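Local coordinates for protein putative tryptophan halogenase (Xanthomonas campestris pv. campestris, PDB 6Y1W) that is a flavin-dependent halogenase, crystallised without its cofactor, that probably uses FAD to halogenate an aromatic substrate, at residues A246-V252 and T314-F320; R310-T314 and P508-P512; R17-G23 and Q42-V48; A34-L39 and L362-P366. All blocks are in the same frame, centred on the assembly; numbering follows the deposited sequence.

Interaction 1: A246-V252 and T314-F320; sequences ADSALAV and TPRALRF. With BUD ((2S,3S)-butane-2,3-diol), chain K.
Phe320 lays its ring against the backbone of Asp247 and Ser248. One face meets the peptide between them, with Asp247 C 3.7 Å above the ring plane, while Ala249 CB touches the edge at Phe320 CE2, also 3.7 Å away. With CG between the backbone N and the carbonyl carbon (chi1 46°), the ring can turn back over the partner strand. On the face that carries Ser248, Arg319 bends twice along its chain. Its NE gives a weak hydrogen bond to Asp247 O at 3.0 Å, an oxygen that also takes a hydrogen bond from Phe320 N. The salt bridge from Arg319 NH1 to Asp247 OD2 is long, 3.7 Å, and no N-H points along it. Asp247 is steadied by Ser248 OG on OD1 and by Ser291 on OD2. An antiparallel ladder follows. Ala249 with Leu318 and Ala251 with Arg316 are the hydrogen-bonded pairs. Leu250 CD2 packs on Ala317 CB at 3.9 Å. A water joins Ala251 O to Thr314 O, and Thr314 N binds the butanediol O2. Strand 316-319 is one edge of its sheet within the chain. Strand 283-289 flanks strand 248-254, where Asp247 and Ser248 form a classic beta bulge opposite Tyr289. Helix 296-306 packs on Leu250 and Val252.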
loop_
_atom_site.group_PDB
_atom_site.type_symbol
_atom_site.label_atom_id
_atom_site.label_comp_id
_atom_site.label_asym_id
_atom_site.label_seq_id
_atom_site.Cartn_x
_atom_site.Cartn_y
_atom_site.Cartn_z
ATOM N N ALA A 246 -30.101 0.935 -5.234
ATOM C CA ALA A 246 -30.773 -0.175 -4.549
ATOM C C ALA A 246 -31.027 0.132 -3.078
ATOM O O ALA A 246 -30.209 0.761 -2.408
ATOM C CB ALA A 246 -29.903 -1.427 -4.677
ATOM N N ASP A 247 -32.181 -0.312 -2.588
ATOM C CA ASP A 247 -32.542 -0.065 -1.194
ATOM C C ASP A 247 -33.421 -1.178 -0.647
ATOM O O ASP A 247 -33.861 -1.077 0.510
ATOM C CB ASP A 247 -33.260 1.284 -1.059
ATOM C CG ASP A 247 -34.586 1.331 -1.825
ATOM O OD1 ASP A 247 -35.034 0.321 -2.398
ATOM O OD2 ASP A 247 -35.196 2.421 -1.884
ATOM N N SER A 248 -33.614 -2.269 -1.397
ATOM C CA SER A 248 -34.550 -3.311 -1.015
ATOM C C SER A 248 -34.001 -4.666 -1.464
ATOM O O SER A 248 -33.275 -4.753 -2.454
ATOM C CB SER A 248 -35.906 -3.094 -1.687
ATOM O OG SER A 248 -36.454 -1.811 -1.366
ATOM N N ALA A 249 -34.401 -5.721 -0.755
ATOM C CA ALA A 249 -34.102 -7.051 -1.259
ATOM C C ALA A 249 -35.206 -8.014 -0.841
ATOM O O ALA A 249 -35.917 -7.800 0.152
ATOM C CB ALA A 249 -32.762 -7.576 -0.748
ATOM N N LEU A 250 -35.330 -9.095 -1.607
ATOM C CA LEU A 250 -36.140 -10.246 -1.216
ATOM C C LEU A 250 -35.226 -11.460 -1.271
ATOM O O LEU A 250 -34.536 -11.641 -2.278
ATOM C CB LEU A 250 -37.297 -10.488 -2.199
ATOM C CG LEU A 250 -38.542 -9.634 -2.054
ATOM C CD1 LEU A 250 -39.396 -9.729 -3.332
ATOM C CD2 LEU A 250 -39.324 -10.067 -0.799
ATOM N N ALA A 251 -35.240 -12.305 -0.230
ATOM C CA ALA A 251 -34.303 -13.425 -0.184
ATOM C C ALA A 251 -35.057 -14.731 0.037
ATOM O O ALA A 251 -36.066 -14.761 0.745
ATOM C CB ALA A 251 -33.252 -13.229 0.921
ATOM N N VAL A 252 -34.569 -15.809 -0.571
ATOM C CA VAL A 252 -35.252 -17.109 -0.450
ATOM C C VAL A 252 -34.239 -18.218 -0.699
ATOM O O VAL A 252 -33.395 -18.115 -1.596
ATOM C CB VAL A 252 -36.435 -17.217 -1.438
ATOM C CG1 VAL A 252 -35.930 -17.222 -2.906
ATOM C CG2 VAL A 252 -37.280 -18.494 -1.142
ATOM N N THR A 314 -39.956 -19.200 3.147
ATOM C CA THR A 314 -40.789 -18.108 2.625
ATOM C C THR A 314 -39.911 -16.882 2.367
ATOM O O THR A 314 -39.141 -16.483 3.256
ATOM C CB THR A 314 -41.878 -17.771 3.644
ATOM O OG1 THR A 314 -42.759 -18.894 3.752
ATOM C CG2 THR A 314 -42.700 -16.542 3.203
ATOM N N PRO A 315 -40.061 -16.212 1.224
ATOM C CA PRO A 315 -39.195 -15.067 0.927
ATOM C C PRO A 315 -39.290 -14.020 2.020
ATOM O O PRO A 315 -40.362 -13.759 2.573
ATOM C CB PRO A 315 -39.735 -14.555 -0.412
ATOM C CG PRO A 315 -40.326 -15.735 -1.047
ATOM C CD PRO A 315 -40.910 -16.566 0.077
ATOM N N ARG A 316 -38.141 -13.470 2.370
ATOM C CA ARG A 316 -38.001 -12.461 3.404
ATOM C C ARG A 316 -37.641 -11.139 2.754
ATOM O O ARG A 316 -36.741 -11.096 1.910
ATOM C CB ARG A 316 -36.911 -12.853 4.403
ATOM C CG ARG A 316 -37.399 -13.743 5.539
ATOM C CD ARG A 316 -38.869 -13.482 5.821
ATOM N NE ARG A 316 -39.355 -14.116 7.043
ATOM C CZ ARG A 316 -39.540 -15.425 7.218
ATOM N NH1 ARG A 316 -39.280 -16.312 6.247
ATOM N NH2 ARG A 316 -40.001 -15.847 8.386
ATOM N N ALA A 317 -38.318 -10.070 3.167
ATOM C CA ALA A 317 -38.073 -8.732 2.636
ATOM C C ALA A 317 -37.113 -7.959 3.524
ATOM O O ALA A 317 -37.197 -8.013 4.754
ATOM C CB ALA A 317 -39.387 -7.961 2.502
ATOM N N LEU A 318 -36.185 -7.251 2.895
ATOM C CA LEU A 318 -35.129 -6.534 3.594
ATOM C C LEU A 318 -35.055 -5.122 3.032
ATOM O O LEU A 318 -35.355 -4.908 1.850
ATOM C CB LEU A 318 -33.775 -7.214 3.391
ATOM C CG LEU A 318 -33.812 -8.748 3.314
ATOM C CD1 LEU A 318 -32.476 -9.352 2.854
ATOM C CD2 LEU A 318 -34.219 -9.298 4.666
ATOM N N ARG A 319 -34.672 -4.168 3.884
ATOM C CA ARG A 319 -34.426 -2.790 3.473
ATOM C C ARG A 319 -33.019 -2.374 3.890
ATOM O O ARG A 319 -32.474 -2.853 4.889
ATOM C CB ARG A 319 -35.436 -1.781 4.083
ATOM C CG ARG A 319 -36.836 -1.836 3.451
ATOM C CD ARG A 319 -36.773 -1.543 1.949
ATOM N NE ARG A 319 -36.435 -0.144 1.657
ATOM C CZ ARG A 319 -37.334 0.840 1.578
ATOM N NH1 ARG A 319 -36.947 2.091 1.326
ATOM N NH2 ARG A 319 -38.623 0.579 1.777
ATOM N N PHE A 320 -32.435 -1.451 3.134
ATOM C CA PHE A 320 -31.090 -0.982 3.460
ATOM C C PHE A 320 -30.845 0.282 2.652
ATOM O O PHE A 320 -31.650 0.648 1.794
ATOM C CB PHE A 320 -30.034 -2.041 3.145
ATOM C CG PHE A 320 -30.216 -2.681 1.806
ATOM C CD1 PHE A 320 -29.885 -1.999 0.658
ATOM C CD2 PHE A 320 -30.734 -3.975 1.705
ATOM C CE1 PHE A 320 -30.040 -2.615 -0.593
ATOM C CE2 PHE A 320 -30.914 -4.571 0.492
ATOM C CZ PHE A 320 -30.574 -3.879 -0.668
HETATM C C1 BUD K . -37.477 -21.504 8.556
HETATM O O1 BUD K . -38.542 -22.706 6.740
HETATM C C2 BUD K . -38.522 -21.478 7.446
HETATM O O2 BUD K . -39.555 -19.924 5.879
HETATM C C3 BUD K . -38.367 -20.293 6.492
HETATM C C4 BUD K . -37.850 -19.035 7.130
HETATM O O HOH W 1 -36.197 -16.746 3.160
#

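Interaction 2: R310-T314 and P508-P512; sequences RALTT and PMPQP. With BUD ((2S,3S)-butane-2,3-diol), chain K.
Gln511 and Arg310 each start with CG beside the backbone N (chi1 -59° and -69°), and from there their chains run along the opposite segment. Gln511 stays extended beyond CG and passes Ala311 O, then crosses Thr314 at about a right angle. Gln511 NE2 lies 3.5 Å from Thr314 OG1, near but not bonded. Arg310 bends at chi3, which lays one face of its guanidinium on the Pro510 ring; Pro510 CB stands 3.5 Å above the guanidinium plane, toward its rim. Arg310 NE also forms a salt bridge with Glu255, which probably helps to fix the group. One direct hydrogen bond joins the backbones. Gln511 N meets Ala311 O at 2.9 Å. Leu312 packs on the Pro510 ring and on Pro508 CB; Leu312 CD2 lies 4.0 Å from Pro510 CD. Water does much of the remaining work. One molecule links Ala311 N to Gln511 O, another joins Leu312 O to Met509 N, and a third connects Thr313 O with Gln511 OE1. Thr313 CB and CG2 touch the butanediol C3. The proline-rich tail, beyond helix 492-499, thus rests on the loop between helix 296-306 and strand 316-319. That loop in turn is bonded to Gln253 of strand 248-254 and to Glu255 just after it.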
loop_
_atom_site.group_PDB
_atom_site.type_symbol
_atom_site.label_atom_id
_atom_site.label_comp_id
_atom_site.label_asym_id
_atom_site.label_seq_id
_atom_site.Cartn_x
_atom_site.Cartn_y
_atom_site.Cartn_z
ATOM N N ARG A 310 -37.403 -26.202 -5.766
ATOM C CA ARG A 310 -38.462 -25.710 -4.898
ATOM C C ARG A 310 -37.890 -24.796 -3.814
ATOM O O ARG A 310 -36.768 -24.988 -3.326
ATOM C CB ARG A 310 -39.195 -26.880 -4.236
ATOM C CG ARG A 310 -40.022 -27.689 -5.259
ATOM C CD ARG A 310 -40.503 -29.020 -4.679
ATOM N NE ARG A 310 -39.388 -29.892 -4.330
ATOM C CZ ARG A 310 -39.512 -31.112 -3.798
ATOM N NH1 ARG A 310 -40.722 -31.609 -3.546
ATOM N NH2 ARG A 310 -38.436 -31.825 -3.529
ATOM N N ALA A 311 -38.689 -23.818 -3.419
ATOM C CA ALA A 311 -38.321 -22.957 -2.302
ATOM C C ALA A 311 -38.343 -23.728 -0.991
ATOM O O ALA A 311 -39.285 -24.482 -0.701
ATOM C CB ALA A 311 -39.282 -21.776 -2.212
ATOM N N LEU A 312 -37.344 -23.463 -0.137
ATOM C CA LEU A 312 -37.221 -24.082 1.177
ATOM C C LEU A 312 -37.631 -23.143 2.293
ATOM O O LEU A 312 -37.759 -23.588 3.435
ATOM C CB LEU A 312 -35.769 -24.526 1.446
ATOM C CG LEU A 312 -35.327 -25.604 0.501
ATOM C CD1 LEU A 312 -33.876 -26.001 0.799
ATOM C CD2 LEU A 312 -36.205 -26.810 0.697
ATOM N N THR A 313 -37.777 -21.844 1.989
ATOM C CA THR A 313 -38.171 -20.816 2.952
ATOM C C THR A 313 -39.218 -19.917 2.304
ATOM O O THR A 313 -39.399 -19.921 1.079
ATOM C CB THR A 313 -36.958 -19.980 3.421
ATOM O OG1 THR A 313 -36.356 -19.324 2.294
ATOM C CG2 THR A 313 -35.899 -20.886 4.102
ATOM N N THR A 314 -39.956 -19.200 3.147
ATOM C CA THR A 314 -40.789 -18.108 2.625
ATOM C C THR A 314 -39.911 -16.882 2.367
ATOM O O THR A 314 -39.141 -16.483 3.256
ATOM C CB THR A 314 -41.878 -17.771 3.644
ATOM O OG1 THR A 314 -42.759 -18.894 3.752
ATOM C CG2 THR A 314 -42.700 -16.542 3.203
ATOM N N PRO A 508 -35.625 -30.688 5.381
ATOM C CA PRO A 508 -35.956 -29.478 4.631
ATOM C C PRO A 508 -37.435 -29.510 4.262
ATOM O O PRO A 508 -38.063 -30.569 4.206
ATOM C CB PRO A 508 -35.041 -29.572 3.405
ATOM C CG PRO A 508 -34.862 -31.077 3.193
ATOM C CD PRO A 508 -34.736 -31.595 4.610
ATOM N N MET A 509 -38.008 -28.326 4.010
ATOM C CA MET A 509 -39.448 -28.161 3.821
ATOM C C MET A 509 -39.738 -27.563 2.444
ATOM O O MET A 509 -40.236 -26.428 2.348
ATOM C CB MET A 509 -40.025 -27.278 4.928
ATOM C CG MET A 509 -39.816 -27.869 6.310
ATOM S SD MET A 509 -41.007 -29.216 6.566
ATOM C CE MET A 509 -42.476 -28.345 7.136
ATOM N N PRO A 510 -39.459 -28.300 1.367
ATOM C CA PRO A 510 -39.769 -27.780 0.026
ATOM C C PRO A 510 -41.259 -27.523 -0.118
ATOM O O PRO A 510 -42.089 -28.351 0.268
ATOM C CB PRO A 510 -39.282 -28.883 -0.914
ATOM C CG PRO A 510 -39.283 -30.139 -0.062
ATOM C CD PRO A 510 -38.895 -29.667 1.318
ATOM N N GLN A 511 -41.590 -26.315 -0.640
ATOM C CA GLN A 511 -42.971 -25.935 -0.868
ATOM C C GLN A 511 -43.424 -26.480 -2.216
ATOM O O GLN A 511 -42.660 -26.456 -3.186
ATOM C CB GLN A 511 -43.100 -24.426 -0.830
ATOM C CG GLN A 511 -42.629 -23.852 0.511
ATOM C CD GLN A 511 -42.698 -22.347 0.540
ATOM O OE1 GLN A 511 -42.927 -21.702 -0.486
ATOM N NE2 GLN A 511 -42.515 -21.775 1.714
ATOM N N PRO A 512 -44.634 -27.024 -2.290
ATOM C CA PRO A 512 -45.111 -27.570 -3.565
ATOM C C PRO A 512 -45.106 -26.487 -4.634
ATOM O O PRO A 512 -45.388 -25.320 -4.352
ATOM C CB PRO A 512 -46.533 -28.055 -3.241
ATOM C CG PRO A 512 -46.922 -27.314 -1.953
ATOM C CD PRO A 512 -45.632 -27.114 -1.203
HETATM C C1 BUD K . -37.477 -21.504 8.556
HETATM O O1 BUD K . -38.542 -22.706 6.740
HETATM C C2 BUD K . -38.522 -21.478 7.446
HETATM O O2 BUD K . -39.555 -19.924 5.879
HETATM C C3 BUD K . -38.367 -20.293 6.492
HETATM C C4 BUD K . -37.850 -19.035 7.130
HETATM O O HOH W 2 -41.510 -24.162 -4.348
HETATM O O HOH W 3 -36.650 -25.882 4.716
HETATM O O HOH W 4 -40.630 -24.103 3.671
HETATM O O HOH W 5 -41.753 -19.431 -0.993
#

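Interaction 3: R17-G23 and Q42-V48; sequences RRVVIAG and QLQITLV
Arg17 O accepts the first of six backbone hydrogen bonds, from Gln44 N, and Gly23 N gives the last, to Val48 O, at 2.8 Å. Between them the two strands run parallel, 15° apart. Ile21 N to Thr46 O is 2.8 Å with an angle of 171° at the hydrogen. A water also joins Arg17 O and Gln42 O at the start of the pair. The Arg18 and Gln44 side chains lie alongside each other in the Gln44 conformer described, one of two. The Arg18 guanidinium is turned away to Asp216 and Glu214. On the face of Val19 and Ile21 the packing is apolar. Val19 CG2 meets Leu43 CD1 at 3.8 Å. Ile21 uses both branches: Ile21 CG2 meets Leu47 CD1 at 3.8 Å, and Ile21 CD1 meets Ile45 CG2. Gly23 O is buried against Leu47 and has no partner in the model. Gly23 probably opens a glycine-rich turn of Rossmann type (GxGxxG), next to the predicted FAD site, and a bound meso-2,3-butanediol touches it. The strands are the two arms of a beta-alpha-beta unit. Leu35 of helix 25-39 packs on Val19 and Ile45, and strands 217-220 and 184-195 flank the pair.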
loop_
_atom_site.group_PDB
_atom_site.type_symbol
_atom_site.label_atom_id
_atom_site.label_comp_id
_atom_site.label_asym_id
_atom_site.label_seq_id
_atom_site.Cartn_x
_atom_site.Cartn_y
_atom_site.Cartn_z
ATOM N N ARG A 17 -10.298 -2.213 30.508
ATOM C CA ARG A 17 -10.293 -3.567 31.039
ATOM C C ARG A 17 -11.567 -4.328 30.776
ATOM O O ARG A 17 -11.558 -5.555 30.902
ATOM C CB ARG A 17 -10.065 -3.549 32.567
ATOM C CG ARG A 17 -8.654 -3.182 32.957
ATOM C CD ARG A 17 -7.628 -4.216 32.480
ATOM N NE ARG A 17 -6.822 -3.692 31.375
ATOM C CZ ARG A 17 -5.749 -2.916 31.523
ATOM N NH1 ARG A 17 -5.100 -2.475 30.452
ATOM N NH2 ARG A 17 -5.328 -2.573 32.735
ATOM N N ARG A 18 -12.669 -3.644 30.466
ATOM C CA ARG A 18 -13.960 -4.284 30.258
ATOM C C ARG A 18 -14.469 -3.850 28.893
ATOM O O ARG A 18 -14.580 -2.645 28.623
ATOM C CB ARG A 18 -14.969 -3.906 31.360
ATOM C CG ARG A 18 -14.505 -4.280 32.796
ATOM C CD ARG A 18 -15.305 -3.526 33.875
ATOM N NE ARG A 18 -15.258 -2.091 33.604
ATOM C CZ ARG A 18 -15.976 -1.172 34.235
ATOM N NH1 ARG A 18 -16.799 -1.530 35.217
ATOM N NH2 ARG A 18 -15.869 0.110 33.877
ATOM N N VAL A 19 -14.755 -4.822 28.033
ATOM C CA VAL A 19 -15.289 -4.557 26.698
ATOM C C VAL A 19 -16.689 -5.137 26.625
ATOM O O VAL A 19 -16.902 -6.310 26.948
ATOM C CB VAL A 19 -14.409 -5.154 25.592
ATOM C CG1 VAL A 19 -15.011 -4.864 24.192
ATOM C CG2 VAL A 19 -12.983 -4.605 25.678
ATOM N N VAL A 20 -17.640 -4.317 26.189
ATOM C CA VAL A 20 -19.029 -4.743 26.087
ATOM C C VAL A 20 -19.415 -4.694 24.604
ATOM O O VAL A 20 -19.258 -3.651 23.958
ATOM C CB VAL A 20 -19.954 -3.857 26.931
ATOM C CG1 VAL A 20 -21.391 -4.255 26.688
ATOM C CG2 VAL A 20 -19.585 -3.995 28.410
ATOM N N ILE A 21 -19.894 -5.811 24.076
ATOM C CA ILE A 21 -20.304 -5.936 22.669
ATOM C C ILE A 21 -21.825 -5.935 22.641
ATOM O O ILE A 21 -22.473 -6.806 23.231
ATOM C CB ILE A 21 -19.737 -7.225 22.050
ATOM C CG1 ILE A 21 -18.211 -7.154 22.095
ATOM C CG2 ILE A 21 -20.202 -7.391 20.577
ATOM C CD1 ILE A 21 -17.496 -8.457 21.739
ATOM N N ALA A 22 -22.414 -4.947 21.996
ATOM C CA ALA A 22 -23.874 -4.839 21.908
ATOM C C ALA A 22 -24.322 -5.449 20.593
ATOM O O ALA A 22 -24.001 -4.915 19.533
ATOM C CB ALA A 22 -24.321 -3.380 22.012
ATOM N N GLY A 23 -25.012 -6.585 20.665
ATOM C CA GLY A 23 -25.447 -7.282 19.471
ATOM C C GLY A 23 -24.626 -8.528 19.189
ATOM O O GLY A 23 -23.421 -8.586 19.451
ATOM N N GLN A 42 -6.677 -10.719 29.454
ATOM C CA GLN A 42 -6.517 -9.425 30.096
ATOM C C GLN A 42 -7.793 -8.626 30.163
ATOM O O GLN A 42 -7.840 -7.646 30.907
ATOM C CB GLN A 42 -5.490 -8.563 29.325
ATOM C CG GLN A 42 -4.162 -9.200 29.255
ATOM C CD GLN A 42 -3.050 -8.328 28.708
ATOM O OE1 GLN A 42 -1.899 -8.576 29.033
ATOM N NE2 GLN A 42 -3.371 -7.335 27.857
ATOM N N LEU A 43 -8.821 -9.004 29.416
ATOM C CA LEU A 43 -10.043 -8.222 29.360
ATOM C C LEU A 43 -11.218 -9.037 29.858
ATOM O O LEU A 43 -11.270 -10.253 29.672
ATOM C CB LEU A 43 -10.349 -7.777 27.913
ATOM C CG LEU A 43 -9.300 -6.944 27.193
ATOM C CD1 LEU A 43 -9.819 -6.781 25.770
ATOM C CD2 LEU A 43 -9.164 -5.600 27.844
ATOM N N GLN A 44 -12.173 -8.359 30.462
ATOM C CA GLN A 44 -13.488 -8.941 30.687
ATOM C C GLN A 44 -14.347 -8.567 29.490
ATOM O O GLN A 44 -14.569 -7.381 29.240
ATOM C CB GLN A 44 -14.117 -8.425 31.980
ATOM C CG GLN A 44 -15.519 -9.014 32.227
ATOM C CD GLN A 44 -16.175 -8.478 33.484
ATOM O OE1 GLN A 44 -15.576 -7.694 34.234
ATOM N NE2 GLN A 44 -17.415 -8.905 33.730
ATOM N N ILE A 45 -14.793 -9.571 28.746
ATOM C CA ILE A 45 -15.544 -9.340 27.517
ATOM C C ILE A 45 -16.943 -9.882 27.700
ATOM O O ILE A 45 -17.113 -11.078 27.981
ATOM C CB ILE A 45 -14.870 -9.998 26.310
ATOM C CG1 ILE A 45 -13.427 -9.538 26.212
ATOM C CG2 ILE A 45 -15.665 -9.668 25.008
ATOM C CD1 ILE A 45 -12.523 -10.433 25.351
ATOM N N THR A 46 -17.939 -9.016 27.502
ATOM C CA THR A 46 -19.345 -9.370 27.628
ATOM C C THR A 46 -20.063 -9.059 26.330
ATOM O O THR A 46 -19.881 -7.973 25.776
ATOM C CB THR A 46 -19.973 -8.574 28.761
ATOM O OG1 THR A 46 -19.234 -8.840 29.980
ATOM C CG2 THR A 46 -21.466 -8.890 28.894
ATOM N N LEU A 47 -20.894 -9.997 25.854
ATOM C CA LEU A 47 -21.719 -9.770 24.665
ATOM C C LEU A 47 -23.184 -9.883 25.063
ATOM O O LEU A 47 -23.581 -10.862 25.711
ATOM C CB LEU A 47 -21.389 -10.775 23.542
ATOM C CG LEU A 47 -22.069 -10.490 22.185
ATOM C CD1 LEU A 47 -21.201 -11.074 21.079
ATOM C CD2 LEU A 47 -23.507 -11.071 22.106
ATOM N N VAL A 48 -23.964 -8.860 24.706
ATOM C CA VAL A 48 -25.400 -8.788 24.976
ATOM C C VAL A 48 -26.140 -8.998 23.662
ATOM O O VAL A 48 -25.917 -8.266 22.696
ATOM C CB VAL A 48 -25.792 -7.437 25.584
ATOM C CG1 VAL A 48 -27.317 -7.372 25.844
ATOM C CG2 VAL A 48 -24.963 -7.175 26.860
HETATM O O HOH W 6 -10.041 -7.253 33.163
#

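Interaction 4: A34-L39 and L362-P366; sequences ALSKLL and LQTFP
Leu362 is the knob of this contact. Its side chain sits in a hole formed by Ala34, Leu35, Leu38 and Leu39 on helix 25-39. Both branches are used. Leu362 CD1 meets Ala34 CB at 3.7 Å, and Leu362 CD2 presses on Leu35 CD1 at 3.6 Å. The same Leu35 methyl is shared, for Leu35 CD1 also lies 3.6 Å from Phe365 CE1. Leu35 has its CG anti to the backbone N (chi1 180°), and this carries CD1 between Leu362 and the ring. Leu39 comes over one face of Phe365. Its CD1 is 3.9 Å from the ring centroid and 24° off the normal, a CH-pi contact. Pro366 CD lies on the opposite face, so the ring is held between a leucine methyl and a proline. The packing is looser at Leu38. It meets Leu362 tip to tip, with Leu38 CD2 4.1 Å from Leu362 CD2, and is partly exposed. This side lies at the subunit interface: His115 of the second subunit packs on Leu38, and Trp116 of the second subunit packs on Leu362. Leu362 O is bonded to His460 of that subunit. No hydrogen bond or charge pair crosses between the two segments. Between them, the end of helix 350-363 and the turn after it meet helix 25-39 through methyl and ring packing, so the fit depends on shape and burial.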
loop_
_atom_site.group_PDB
_atom_site.type_symbol
_atom_site.label_atom_id
_atom_site.label_comp_id
_atom_site.label_asym_id
_atom_site.label_seq_id
_atom_site.Cartn_x
_atom_site.Cartn_y
_atom_site.Cartn_z
ATOM N N ALA A 34 -12.340 -12.718 17.837
ATOM C CA ALA A 34 -10.988 -12.205 17.660
ATOM C C ALA A 34 -10.482 -11.531 18.934
ATOM O O ALA A 34 -9.306 -11.700 19.291
ATOM C CB ALA A 34 -10.947 -11.220 16.487
ATOM N N LEU A 35 -11.343 -10.746 19.601
ATOM C CA LEU A 35 -10.903 -10.033 20.802
ATOM C C LEU A 35 -10.580 -11.011 21.924
ATOM O O LEU A 35 -9.582 -10.829 22.636
ATOM C CB LEU A 35 -11.985 -9.040 21.245
ATOM C CG LEU A 35 -11.689 -8.222 22.489
ATOM C CD1 LEU A 35 -10.456 -7.339 22.174
ATOM C CD2 LEU A 35 -12.927 -7.351 22.855
ATOM N N SER A 36 -11.409 -12.056 22.102
ATOM C CA SER A 36 -11.169 -12.982 23.204
ATOM C C SER A 36 -9.972 -13.877 22.917
ATOM O O SER A 36 -9.193 -14.182 23.832
ATOM C CB SER A 36 -12.427 -13.812 23.517
ATOM O OG SER A 36 -12.731 -14.739 22.458
ATOM N N LYS A 37 -9.796 -14.289 21.656
ATOM C CA LYS A 37 -8.615 -15.069 21.280
ATOM C C LYS A 37 -7.333 -14.337 21.659
ATOM O O LYS A 37 -6.472 -14.892 22.355
ATOM C CB LYS A 37 -8.645 -15.369 19.769
ATOM C CG LYS A 37 -7.235 -15.650 19.131
ATOM C CD LYS A 37 -6.693 -16.956 19.578
ATOM C CE LYS A 37 -5.369 -17.282 18.866
ATOM N NZ LYS A 37 -4.988 -18.606 19.297
ATOM N N LEU A 38 -7.243 -13.048 21.301
ATOM C CA LEU A 38 -5.993 -12.308 21.462
ATOM C C LEU A 38 -5.821 -11.755 22.872
ATOM O O LEU A 38 -4.717 -11.807 23.417
ATOM C CB LEU A 38 -5.921 -11.167 20.447
ATOM C CG LEU A 38 -4.642 -10.348 20.451
ATOM C CD1 LEU A 38 -3.535 -11.154 19.926
ATOM C CD2 LEU A 38 -4.848 -9.083 19.624
ATOM N N LEU A 39 -6.891 -11.198 23.472
ATOM C CA LEU A 39 -6.767 -10.416 24.697
ATOM C C LEU A 39 -7.677 -10.915 25.819
ATOM O O LEU A 39 -7.801 -10.232 26.841
ATOM C CB LEU A 39 -7.052 -8.920 24.414
ATOM C CG LEU A 39 -6.005 -8.246 23.519
ATOM C CD1 LEU A 39 -6.390 -6.814 23.156
ATOM C CD2 LEU A 39 -4.661 -8.249 24.242
ATOM N N LEU A 362 -7.927 -4.307 16.752
ATOM C CA LEU A 362 -6.920 -5.060 17.500
ATOM C C LEU A 362 -5.515 -4.505 17.239
ATOM O O LEU A 362 -4.652 -4.517 18.137
ATOM C CB LEU A 362 -7.020 -6.548 17.142
ATOM C CG LEU A 362 -8.293 -7.169 17.723
ATOM C CD1 LEU A 362 -8.435 -8.649 17.291
ATOM C CD2 LEU A 362 -8.354 -7.034 19.245
ATOM N N GLN A 363 -5.260 -4.021 16.026
ATOM C CA GLN A 363 -3.952 -3.431 15.746
ATOM C C GLN A 363 -3.753 -2.075 16.404
ATOM O O GLN A 363 -2.610 -1.611 16.480
ATOM C CB GLN A 363 -3.748 -3.319 14.226
ATOM C CG GLN A 363 -3.537 -4.682 13.615
ATOM C CD GLN A 363 -3.397 -4.637 12.142
ATOM O OE1 GLN A 363 -4.024 -3.823 11.485
ATOM N NE2 GLN A 363 -2.619 -5.558 11.592
ATOM N N THR A 364 -4.811 -1.440 16.892
ATOM C CA THR A 364 -4.681 -0.177 17.617
ATOM C C THR A 364 -5.340 -0.274 18.986
ATOM O O THR A 364 -5.863 0.711 19.520
ATOM C CB THR A 364 -5.264 0.987 16.817
ATOM O OG1 THR A 364 -4.962 2.225 17.486
ATOM C CG2 THR A 364 -6.751 0.831 16.688
ATOM N N PHE A 365 -5.294 -1.472 19.594
ATOM C CA PHE A 365 -6.132 -1.696 20.754
ATOM C C PHE A 365 -5.691 -0.801 21.910
ATOM O O PHE A 365 -4.495 -0.698 22.184
ATOM C CB PHE A 365 -6.166 -3.169 21.219
ATOM C CG PHE A 365 -7.361 -3.434 22.086
ATOM C CD1 PHE A 365 -8.617 -3.640 21.509
ATOM C CD2 PHE A 365 -7.282 -3.285 23.461
ATOM C CE1 PHE A 365 -9.736 -3.781 22.306
ATOM C CE2 PHE A 365 -8.410 -3.447 24.246
ATOM C CZ PHE A 365 -9.632 -3.677 23.666
ATOM N N PRO A 366 -6.616 -0.119 22.576
ATOM C CA PRO A 366 -6.213 0.906 23.553
ATOM C C PRO A 366 -5.786 0.274 24.875
ATOM O O PRO A 366 -6.454 -0.631 25.397
ATOM C CB PRO A 366 -7.491 1.740 23.744
ATOM C CG PRO A 366 -8.639 0.728 23.421
ATOM C CD PRO A 366 -8.057 -0.057 22.250
#

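Interactions 3 and 4 are buried contacts in what is probably the FAD-binding, Rossmann-type region, with centres about 12 Å apart; interaction 4 also borders the second subunit. They hold the same unit: Leu35 of helix 25-39 packs on Val19, Leu43 and Ile45 of the strand pair. Interaction 3 is a ladder of backbone bonds, whereas interaction 4 is wholly apolar. Interactions 1 and 2 are partly buried and lie about 32 to 42 Å from the other two, centre to centre. They share Thr314 and the same butanediol, and Val252 touches Thr313. Interaction 1 combines an edge-strand ladder with charged, exposed side chains. Interaction 2 has no regular structure and relies largely on water bridges and proline packing.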